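Local coordinates for protein hydrolase, isochorismatase family (Pseudomonas putida KT2440, PDB 4H17) that probably acts as a hydrolase of the isochorismatase family, whose namesake members split isochorismate into pyruvate and a dihydroxylated cyclohexadiene carboxylate, at residues I27-Q32 with L126-F131; I67-L72 with I101-P106; M132-V137 with S158-L163. All coordinates share one frame; numbering follows the deposited sequence.

Contact 1. Residues I27-Q32 with L126-F131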
loop_
_atom_site.group_PDB
_atom_site.type_symbol
_atom_site.label_atom_id
_atom_site.label_comp_id
_atom_site.label_asym_id
_atom_site.label_seq_id
_atom_site.Cartn_x
_atom_site.Cartn_y
_atom_site.Cartn_z
ATOM N N ILE A 27 -2.977 8.422 -15.847
ATOM C CA ILE A 27 -1.644 7.907 -15.491
ATOM C C ILE A 27 -1.565 6.412 -15.772
ATOM O O ILE A 27 -2.349 5.631 -15.230
ATOM C CB ILE A 27 -1.279 8.159 -14.009
ATOM C CG1 ILE A 27 -1.460 9.651 -13.625
ATOM C CG2 ILE A 27 0.154 7.668 -13.726
ATOM C CD1 ILE A 27 -1.303 9.976 -12.158
ATOM N N ILE A 28 -0.614 6.028 -16.644
ATOM C CA ILE A 28 -0.411 4.630 -17.003
ATOM C C ILE A 28 0.915 4.196 -16.386
ATOM O O ILE A 28 1.984 4.679 -16.768
ATOM C CB ILE A 28 -0.343 4.424 -18.524
ATOM C CG1 ILE A 28 -1.595 5.004 -19.176
ATOM C CG2 ILE A 28 -0.200 2.930 -18.856
ATOM C CD1 ILE A 28 -1.582 4.980 -20.678
ATOM N N ILE A 29 0.837 3.271 -15.446
ATOM C CA ILE A 29 2.013 2.841 -14.664
ATOM C C ILE A 29 2.608 1.554 -15.216
ATOM O O ILE A 29 1.970 0.471 -15.227
ATOM C CB ILE A 29 1.630 2.684 -13.191
ATOM C CG1 ILE A 29 1.202 4.031 -12.608
ATOM C CG2 ILE A 29 2.774 2.110 -12.386
ATOM C CD1 ILE A 29 0.662 4.012 -11.188
ATOM N N ASP A 30 3.839 1.660 -15.734
ATOM C CA ASP A 30 4.693 0.519 -15.980
ATOM C C ASP A 30 4.187 -0.406 -17.084
ATOM O O ASP A 30 4.240 -1.614 -16.926
ATOM C CB ASP A 30 4.957 -0.282 -14.690
ATOM C CG ASP A 30 5.641 0.551 -13.591
ATOM O OD1 ASP A 30 6.317 1.575 -13.892
ATOM O OD2 ASP A 30 5.523 0.106 -12.421
ATOM N N ALA A 31 3.670 0.153 -18.176
ATOM C CA ALA A 31 3.137 -0.699 -19.255
ATOM C C ALA A 31 4.304 -1.180 -20.130
ATOM O O ALA A 31 4.502 -0.763 -21.283
ATOM C CB ALA A 31 2.061 0.044 -20.025
ATOM N N GLN A 32 5.087 -2.084 -19.542
ATOM C CA GLN A 32 6.362 -2.524 -20.107
ATOM C C GLN A 32 6.426 -4.024 -20.384
ATOM O O GLN A 32 5.725 -4.816 -19.777
ATOM C CB GLN A 32 7.502 -2.148 -19.199
ATOM C CG GLN A 32 7.625 -0.659 -18.981
ATOM C CD GLN A 32 8.704 -0.342 -18.006
ATOM O OE1 GLN A 32 8.453 -0.123 -16.798
ATOM N NE2 GLN A 32 9.952 -0.271 -18.519
ATOM N N LEU A 126 -7.432 11.887 -10.755
ATOM C CA LEU A 126 -6.490 11.026 -11.447
ATOM C C LEU A 126 -7.137 9.698 -11.756
ATOM O O LEU A 126 -7.724 9.067 -10.896
ATOM C CB LEU A 126 -5.241 10.772 -10.601
ATOM C CG LEU A 126 -4.537 11.965 -9.945
ATOM C CD1 LEU A 126 -3.375 11.476 -9.094
ATOM C CD2 LEU A 126 -4.125 13.023 -10.958
ATOM N N ILE A 127 -7.018 9.282 -13.011
ATOM C CA ILE A 127 -7.399 7.953 -13.439
ATOM C C ILE A 127 -6.081 7.179 -13.569
ATOM O O ILE A 127 -5.164 7.617 -14.296
ATOM C CB ILE A 127 -8.198 7.959 -14.756
ATOM C CG1 ILE A 127 -9.521 8.716 -14.545
ATOM C CG2 ILE A 127 -8.446 6.535 -15.232
ATOM C CD1 ILE A 127 -10.208 9.147 -15.809
ATOM N N VAL A 128 -6.000 6.074 -12.832
ATOM C CA VAL A 128 -4.808 5.270 -12.711
ATOM C C VAL A 128 -4.966 3.842 -13.193
ATOM O O VAL A 128 -5.945 3.166 -12.870
ATOM C CB VAL A 128 -4.337 5.249 -11.243
ATOM C CG1 VAL A 128 -3.052 4.475 -11.080
ATOM C CG2 VAL A 128 -4.161 6.636 -10.656
ATOM N N CYS A 129 -3.999 3.386 -13.985
ATOM C CA CYS A 129 -4.002 2.014 -14.420
ATOM C C CYS A 129 -2.548 1.539 -14.473
ATOM O O CYS A 129 -1.643 2.354 -14.295
ATOM C CB CYS A 129 -4.691 1.898 -15.781
ATOM S SG CYS A 129 -3.887 2.814 -17.114
ATOM N N GLY A 130 -2.378 0.248 -14.729
ATOM C CA GLY A 130 -1.054 -0.360 -14.935
ATOM C C GLY A 130 -0.671 -1.411 -13.915
ATOM O O GLY A 130 -1.526 -2.102 -13.340
ATOM N N PHE A 131 0.625 -1.527 -13.674
ATOM C CA PHE A 131 1.248 -2.713 -13.166
ATOM C C PHE A 131 2.367 -2.421 -12.206
ATOM O O PHE A 131 3.071 -1.397 -12.358
ATOM C CB PHE A 131 1.838 -3.526 -14.346
ATOM C CG PHE A 131 0.889 -3.618 -15.481
ATOM C CD1 PHE A 131 -0.231 -4.435 -15.394
ATOM C CD2 PHE A 131 1.123 -2.923 -16.628
ATOM C CE1 PHE A 131 -1.168 -4.447 -16.408
ATOM C CE2 PHE A 131 0.213 -2.962 -17.692
ATOM C CZ PHE A 131 -0.931 -3.758 -17.593
#
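Ile-27 and Ile-29 exchange backbone hydrogen bonds with Ile-127, Cys-129 and Phe-131, a parallel ladder that pairs two strands at the heart of the sheet. Ile-27 N reaches Ile-127 O at 2.8 Å, and Cys-129 N returns to Ile-27 O. Beyond these, Ile-29 N meets Cys-129 O and Phe-131 N meets Ile-29 O, both at 2.9 Å. Gly-130 CA adds a CA-H...O contact to Ile-29 O at 3.1 Å. A side chain on Gly-130 would point toward the neighbouring strand and collide with this oxygen, and the backbone angles alone already call for glycine.

Apolar contacts follow the two faces. On one, the end of Ile-29, CD1, packs against Val-128 CG1 at 3.7 Å, while Ile-27 CD1 meets Leu-126 CD1. On the other, SG of Cys-129 stands between its own backbone N and carbonyl carbon (chi1 62°), where it touches Ile-28 CG1 at 3.8 Å. Farther along, the Phe-131 ring turns its edge to Ala-31 CA, 4.0 Å from CD2.

Helix 45-61 covers the face of Ile-28 and Phe-131 through Ile-52, while strand 66-71 flanks Ile-28 on one side and strand 150-159 flanks Cys-129 on the other.

Contact 2. Residues I67-L72 with I101-P106. With SO4 (sulfate ion), chain E; SO4 (sulfate ion), chain C.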
loop_
_atom_site.group_PDB
_atom_site.type_symbol
_atom_site.label_atom_id
_atom_site.label_comp_id
_atom_site.label_asym_id
_atom_site.label_seq_id
_atom_site.Cartn_x
_atom_site.Cartn_y
_atom_site.Cartn_z
ATOM N N ILE A 67 0.013 10.711 -18.649
ATOM C CA ILE A 67 1.337 10.488 -18.010
ATOM C C ILE A 67 1.677 9.009 -18.032
ATOM O O ILE A 67 0.901 8.162 -17.562
ATOM C CB ILE A 67 1.336 10.944 -16.568
ATOM C CG1 ILE A 67 1.062 12.441 -16.493
ATOM C CG2 ILE A 67 2.637 10.508 -15.915
ATOM C CD1 ILE A 67 0.777 12.978 -15.096
ATOM N N HIS A 68 2.783 8.673 -18.675
ATOM C CA HIS A 68 3.306 7.320 -18.706
ATOM C C HIS A 68 4.485 7.211 -17.727
ATOM O O HIS A 68 5.446 8.002 -17.790
ATOM C CB HIS A 68 3.830 6.972 -20.100
ATOM C CG HIS A 68 2.869 7.229 -21.215
ATOM N ND1 HIS A 68 2.135 6.217 -21.795
ATOM C CD2 HIS A 68 2.540 8.357 -21.878
ATOM C CE1 HIS A 68 1.377 6.723 -22.754
ATOM N NE2 HIS A 68 1.617 8.017 -22.838
ATOM N N VAL A 69 4.418 6.219 -16.865
ATOM C CA VAL A 69 5.475 5.917 -15.916
ATOM C C VAL A 69 6.167 4.608 -16.314
ATOM O O VAL A 69 5.470 3.650 -16.630
ATOM C CB VAL A 69 4.871 5.808 -14.496
ATOM C CG1 VAL A 69 5.922 5.408 -13.503
ATOM C CG2 VAL A 69 4.180 7.109 -14.072
ATOM N N ARG A 70 7.498 4.542 -16.238
ATOM C CA ARG A 70 8.236 3.311 -16.395
ATOM C C ARG A 70 9.312 3.188 -15.341
ATOM O O ARG A 70 9.787 4.192 -14.790
ATOM C CB ARG A 70 8.967 3.266 -17.754
ATOM C CG ARG A 70 8.080 3.023 -18.948
ATOM C CD ARG A 70 8.916 2.702 -20.177
ATOM N NE ARG A 70 9.678 3.867 -20.675
ATOM C CZ ARG A 70 10.319 3.890 -21.862
ATOM N NH1 ARG A 70 10.385 2.826 -22.633
ATOM N NH2 ARG A 70 10.933 5.005 -22.255
ATOM N N HIS A 71 9.737 1.953 -15.118
ATOM C CA HIS A 71 10.908 1.668 -14.312
ATOM C C HIS A 71 12.162 2.233 -14.947
ATOM O O HIS A 71 12.348 2.152 -16.181
ATOM C CB HIS A 71 11.116 0.187 -14.156
ATOM C CG HIS A 71 10.173 -0.482 -13.224
ATOM N ND1 HIS A 71 10.585 -1.311 -12.210
ATOM C CD2 HIS A 71 8.829 -0.468 -13.180
ATOM C CE1 HIS A 71 9.535 -1.743 -11.545
ATOM N NE2 HIS A 71 8.453 -1.286 -12.147
ATOM N N LEU A 72 13.041 2.765 -14.108
ATOM C CA LEU A 72 14.398 3.030 -14.558
ATOM C C LEU A 72 15.068 1.719 -14.971
ATOM O O LEU A 72 15.741 1.675 -16.009
ATOM C CB LEU A 72 15.197 3.716 -13.473
ATOM C CG LEU A 72 14.904 5.203 -13.353
ATOM C CD1 LEU A 72 15.394 5.688 -11.996
ATOM C CD2 LEU A 72 15.573 5.977 -14.488
ATOM N N ILE A 101 7.762 9.540 -17.588
ATOM C CA ILE A 101 8.746 9.525 -16.539
ATOM C C ILE A 101 9.302 8.161 -16.237
ATOM O O ILE A 101 8.680 7.096 -16.501
ATOM C CB ILE A 101 8.190 10.156 -15.258
ATOM C CG1 ILE A 101 6.953 9.403 -14.764
ATOM C CG2 ILE A 101 7.874 11.646 -15.484
ATOM C CD1 ILE A 101 6.525 9.846 -13.392
ATOM N N GLU A 102 10.510 8.228 -15.689
ATOM C CA GLU A 102 11.225 7.044 -15.217
ATOM C C GLU A 102 11.402 7.129 -13.731
ATOM O O GLU A 102 11.785 8.185 -13.190
ATOM C CB GLU A 102 12.636 6.947 -15.799
ATOM C CG GLU A 102 12.804 7.319 -17.238
ATOM C CD GLU A 102 14.128 6.801 -17.787
ATOM O OE1 GLU A 102 14.238 5.590 -18.059
ATOM O OE2 GLU A 102 15.064 7.613 -17.907
ATOM N N LYS A 103 11.104 6.029 -13.059
ATOM C CA LYS A 103 11.120 6.006 -11.597
ATOM C C LYS A 103 11.950 4.843 -11.014
ATOM O O LYS A 103 12.057 3.745 -11.636
ATOM C CB LYS A 103 9.681 5.925 -11.092
ATOM C CG LYS A 103 9.044 4.569 -11.339
ATOM C CD LYS A 103 7.661 4.465 -10.716
ATOM C CE LYS A 103 7.150 3.048 -10.787
ATOM N NZ LYS A 103 7.864 2.061 -9.959
ATOM N N ARG A 104 12.473 5.046 -9.803
ATOM C CA ARG A 104 13.209 3.992 -9.086
ATOM C C ARG A 104 12.362 3.202 -8.084
ATOM O O ARG A 104 12.585 1.996 -7.893
ATOM C CB ARG A 104 14.442 4.541 -8.360
ATOM C CG ARG A 104 15.271 3.406 -7.748
ATOM C CD ARG A 104 15.734 2.348 -8.763
ATOM N NE ARG A 104 16.706 2.976 -9.623
ATOM C CZ ARG A 104 17.247 2.475 -10.733
ATOM N NH1 ARG A 104 16.894 1.299 -11.223
ATOM N NH2 ARG A 104 18.143 3.205 -11.374
HETATM N N MSE A 105 11.388 3.873 -7.466
HETATM C CA MSE A 105 10.652 3.269 -6.379
HETATM C C MSE A 105 9.285 2.869 -6.813
HETATM O O MSE A 105 8.737 3.441 -7.782
HETATM C CB MSE A 105 10.482 4.253 -5.206
HETATM C CG MSE A 105 11.759 4.932 -4.796
HETATM SE SE MSE A 105 13.176 3.695 -4.332
HETATM C CE MSE A 105 12.237 2.793 -2.939
ATOM N N PRO A 106 8.623 1.961 -6.064
ATOM C CA PRO A 106 7.186 1.701 -6.320
ATOM C C PRO A 106 6.329 2.972 -6.276
ATOM O O PRO A 106 5.445 3.128 -7.085
ATOM C CB PRO A 106 6.799 0.696 -5.223
ATOM C CG PRO A 106 8.074 -0.036 -4.935
ATOM C CD PRO A 106 9.170 1.009 -5.068
HETATM S S SO4 E . 13.840 -0.865 -11.136
HETATM O O1 SO4 E . 13.064 -1.179 -9.881
HETATM O O2 SO4 E . 15.240 -1.330 -10.872
HETATM O O3 SO4 E . 13.684 0.481 -11.575
HETATM O O4 SO4 E . 13.314 -1.838 -12.127
HETATM S S SO4 C . 6.120 -3.151 -9.734
HETATM O O1 SO4 C . 6.668 -1.871 -10.229
HETATM O O2 SO4 C . 4.733 -3.017 -9.365
HETATM O O3 SO4 C . 6.874 -3.506 -8.508
HETATM O O4 SO4 C . 6.352 -4.266 -10.670
HETATM O O HOH W 1 10.187 6.111 -19.218
HETATM O O HOH W 2 16.826 3.934 -17.081
#
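His-71 and Lys-103 are paired where strands 66-71 and 99-103 run out, their side chains diverging before NZ comes back over the ring. Along the backbone four hydrogen bonds cross: Ile-101 N gives to His-68 O, Arg-70 N to Ile-101 O, Lys-103 N to Arg-70 O and Leu-72 N to Lys-103 O, each at 2.8 Å.

Lys-103 runs extended as far as CE, its CD pressed tightly against Val-69 CG1 at 3.4 Å, and then bends (chi4 68°). The bend carries NZ to Met-105 O at 2.7 Å, and Ser-136 OG is a second partner. NZ also lies over one face of the His-71 imidazole.

This is the parallel pairing of the sheet's border strand in a Rossmann-like fold, with the functional groups gathered at the C-terminal ends of the strands. There both ring nitrogens of His-71 donate to sulfates, which probably come from the crystallisation liquor, though such ions often mark pockets: ND1 to O4 of the chain E ion at 2.8 Å, and NE2 to O1 of the chain C ion at 2.7 Å, the latter bond the more bent (N-H...O 133°). A phenylalanine in its place has no ring N-H to offer, and both sulfates would probably be held less firmly.

Arg-104 lays one face of its guanidinium over Leu-72 CB, while NH1 gives to O2 of the chain E sulfate at 3.1 Å and to Gly-73 O; Arg-14 of the second subunit binds the same ion. Two waters satisfy further groups: one accepts from Arg-70 NE and gives weakly to Ile-101 O, and the other donates to both Leu-72 O, at 2.7 Å, and Glu-102 OE1.

Contact 3. Residues M132-V137 with S158-L163. With SO4 (sulfate ion), chain C; EDO (1,2-ethanediol), chain H.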
loop_
_atom_site.group_PDB
_atom_site.type_symbol
_atom_site.label_atom_id
_atom_site.label_comp_id
_atom_site.label_asym_id
_atom_site.label_seq_id
_atom_site.Cartn_x
_atom_site.Cartn_y
_atom_site.Cartn_z
HETATM N N MSE A 132 2.605 -3.301 -11.205
HETATM C CA MSE A 132 1.670 -4.373 -10.723
HETATM C C MSE A 132 0.702 -3.768 -9.739
HETATM O O MSE A 132 1.030 -2.792 -9.039
HETATM C CB MSE A 132 2.474 -5.467 -10.016
HETATM C CG MSE A 132 3.483 -6.108 -10.946
HETATM SE SE MSE A 132 4.464 -7.615 -10.192
HETATM C CE MSE A 132 5.304 -6.711 -8.642
ATOM N N SER A 133 -0.498 -4.305 -9.685
ATOM C CA SER A 133 -1.555 -3.686 -8.895
ATOM C C SER A 133 -1.143 -3.556 -7.432
ATOM O O SER A 133 -1.454 -2.536 -6.807
ATOM C CB SER A 133 -2.882 -4.446 -9.022
ATOM O OG SER A 133 -2.770 -5.772 -8.662
ATOM N N HIS A 134 -0.482 -4.564 -6.872
ATOM C CA HIS A 134 -0.192 -4.607 -5.417
ATOM C C HIS A 134 1.052 -3.798 -5.027
ATOM O O HIS A 134 1.315 -3.596 -3.845
ATOM C CB HIS A 134 -0.046 -6.036 -4.893
ATOM C CG HIS A 134 1.144 -6.742 -5.430
ATOM N ND1 HIS A 134 1.207 -7.207 -6.720
ATOM C CD2 HIS A 134 2.354 -7.001 -4.882
ATOM C CE1 HIS A 134 2.397 -7.722 -6.951
ATOM N NE2 HIS A 134 3.097 -7.650 -5.838
ATOM N N SER A 135 1.861 -3.415 -6.015
ATOM C CA SER A 135 3.193 -2.861 -5.755
ATOM C C SER A 135 3.279 -1.398 -6.220
ATOM O O SER A 135 2.867 -0.518 -5.488
ATOM C CB SER A 135 4.287 -3.774 -6.331
ATOM O OG SER A 135 5.564 -3.217 -6.136
ATOM N N SER A 136 3.665 -1.119 -7.476
ATOM C CA SER A 136 3.760 0.297 -7.904
ATOM C C SER A 136 2.400 1.037 -7.954
ATOM O O SER A 136 2.325 2.214 -7.632
ATOM C CB SER A 136 4.470 0.495 -9.269
ATOM O OG SER A 136 5.872 0.309 -9.158
ATOM N N VAL A 137 1.331 0.330 -8.297
ATOM C CA VAL A 137 0.025 0.976 -8.444
ATOM C C VAL A 137 -0.506 1.344 -7.047
ATOM O O VAL A 137 -0.754 2.513 -6.765
ATOM C CB VAL A 137 -0.968 0.081 -9.200
ATOM C CG1 VAL A 137 -2.332 0.710 -9.227
ATOM C CG2 VAL A 137 -0.524 -0.160 -10.645
ATOM N N SER A 158 -5.485 -3.127 -14.999
ATOM C CA SER A 158 -4.375 -3.332 -14.058
ATOM C C SER A 158 -4.279 -4.831 -13.824
ATOM O O SER A 158 -5.261 -5.583 -14.030
ATOM C CB SER A 158 -4.619 -2.527 -12.783
ATOM O OG SER A 158 -3.589 -2.757 -11.788
ATOM N N ALA A 159 -3.115 -5.306 -13.397
ATOM C CA ALA A 159 -2.904 -6.705 -13.188
ATOM C C ALA A 159 -1.796 -6.967 -12.224
ATOM O O ALA A 159 -0.979 -6.089 -11.916
ATOM C CB ALA A 159 -2.613 -7.411 -14.512
ATOM N N THR A 160 -1.731 -8.207 -11.797
ATOM C CA THR A 160 -0.662 -8.681 -10.961
ATOM C C THR A 160 -0.327 -10.147 -11.308
ATOM O O THR A 160 -0.680 -10.657 -12.406
ATOM C CB THR A 160 -1.003 -8.444 -9.486
ATOM O OG1 THR A 160 0.120 -8.799 -8.669
ATOM C CG2 THR A 160 -2.200 -9.229 -9.077
ATOM N N ARG A 161 0.459 -10.761 -10.438
ATOM C CA ARG A 161 0.857 -12.163 -10.618
ATOM C C ARG A 161 0.582 -13.013 -9.365
ATOM O O ARG A 161 0.240 -12.497 -8.291
ATOM C CB ARG A 161 2.304 -12.222 -11.033
ATOM C CG ARG A 161 3.298 -11.930 -9.898
ATOM C CD ARG A 161 4.745 -11.843 -10.380
ATOM N NE ARG A 161 5.724 -12.147 -9.316
ATOM C CZ ARG A 161 6.027 -11.351 -8.291
ATOM N NH1 ARG A 161 5.463 -10.148 -8.158
ATOM N NH2 ARG A 161 6.912 -11.784 -7.402
ATOM N N ASP A 162 0.671 -14.337 -9.527
ATOM C CA ASP A 162 0.633 -15.242 -8.407
ATOM C C ASP A 162 1.713 -14.871 -7.415
ATOM O O ASP A 162 2.880 -14.697 -7.796
ATOM C CB ASP A 162 0.881 -16.696 -8.833
ATOM C CG ASP A 162 -0.240 -17.318 -9.671
ATOM O OD1 ASP A 162 -1.259 -16.702 -9.943
ATOM O OD2 ASP A 162 -0.062 -18.493 -10.054
ATOM N N LEU A 163 1.374 -14.807 -6.131
ATOM C CA LEU A 163 2.392 -14.561 -5.090
ATOM C C LEU A 163 2.544 -15.667 -4.081
ATOM O O LEU A 163 1.589 -16.419 -3.792
ATOM C CB LEU A 163 2.114 -13.275 -4.312
ATOM C CG LEU A 163 2.039 -11.985 -5.117
ATOM C CD1 LEU A 163 1.621 -10.830 -4.224
ATOM C CD2 LEU A 163 3.319 -11.710 -5.834
HETATM S S SO4 C . 6.120 -3.151 -9.734
HETATM O O1 SO4 C . 6.668 -1.871 -10.229
HETATM O O2 SO4 C . 4.733 -3.017 -9.365
HETATM O O3 SO4 C . 6.874 -3.506 -8.508
HETATM O O4 SO4 C . 6.352 -4.266 -10.670
HETATM C C1 EDO H . -6.033 -10.952 -12.406
HETATM O O1 EDO H . -5.736 -11.873 -13.471
HETATM C C2 EDO H . -5.215 -9.689 -12.664
HETATM O O2 EDO H . -3.807 -9.932 -12.627
#
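The start of helix 133-146, within the beta-alpha-beta unit that leads from strand 125-131 to strand 150-159, rests on the second strand through Ser-133 and Ala-159. Ser-133 N donates to Ala-159 O at 2.9 Å, approaching from above the carbonyl plane, 41° out of it, and Met-132 CA adds a CA-H...O contact to the same oxygen. Beside this bond Ser-133 CB lies against Ser-158 OG, whose hydrogen bond goes to Gly-130 O.

His-134 is held from several directions. Its CG stands between the backbone N and carbonyl carbon (chi1 67°), turning ND1 to Thr-160 OG1 in a weak, strongly bent bond (2.7 Å, 119°) at the ring edge; CD1 of Leu-163 makes a CH-pi contact over one face, 4.0 Å from the ring centroid; and CB of Ser-135 covers the opposite face. NE2 is hydrogen-bonded to Asp-185 of the second subunit. That carboxylate also forms a salt bridge with Arg-161, so the contact is tied into the dimer. Arg-161 places NH1 at 3.4 Å from SE of Met-132, a selenomethionine, with the selenium near the guanidinium plane.

Met-132 follows a cis peptide bond. Its carbonyl O receives Ser-135 N and Val-137 N from opposite faces, the latter closing a pi-type turn, while its own N donates to sulfate O2 at 2.8 Å. Ser-136 N reaches the same oxygen at 2.9 Å, and Ser-136 OG holds O1 at 2.6 Å. Two backbone N-H groups converging on one anionic oxygen, beside a non-proline cis peptide and the first turn of a helix, resemble the oxyanion hole of isochorismatase-like cysteine hydrolases, with Ser-136 probably at the position of their cysteine.

The three contacts share one parallel sheet. Contact 2 is nested along the chain inside the loop closed by contact 1, and contact 3 follows both. Contact 1 lies at the middle of the sheet; the centre of contact 2 is about 10 Å from it toward the border strand 99-103, and that of contact 3 about 11 Å away, where strand 125-131 passes into helix 133-146. Contacts 2 and 3, about 15 Å apart between centres, bind the same sulfate and both touch the second subunit. Asp-30, Lys-103 and Ser-136, one from each contact, come together around this sulfate, consistent with the Asp-Lys-Cys triad of related hydrolases, with serine probably at the place of the cysteine.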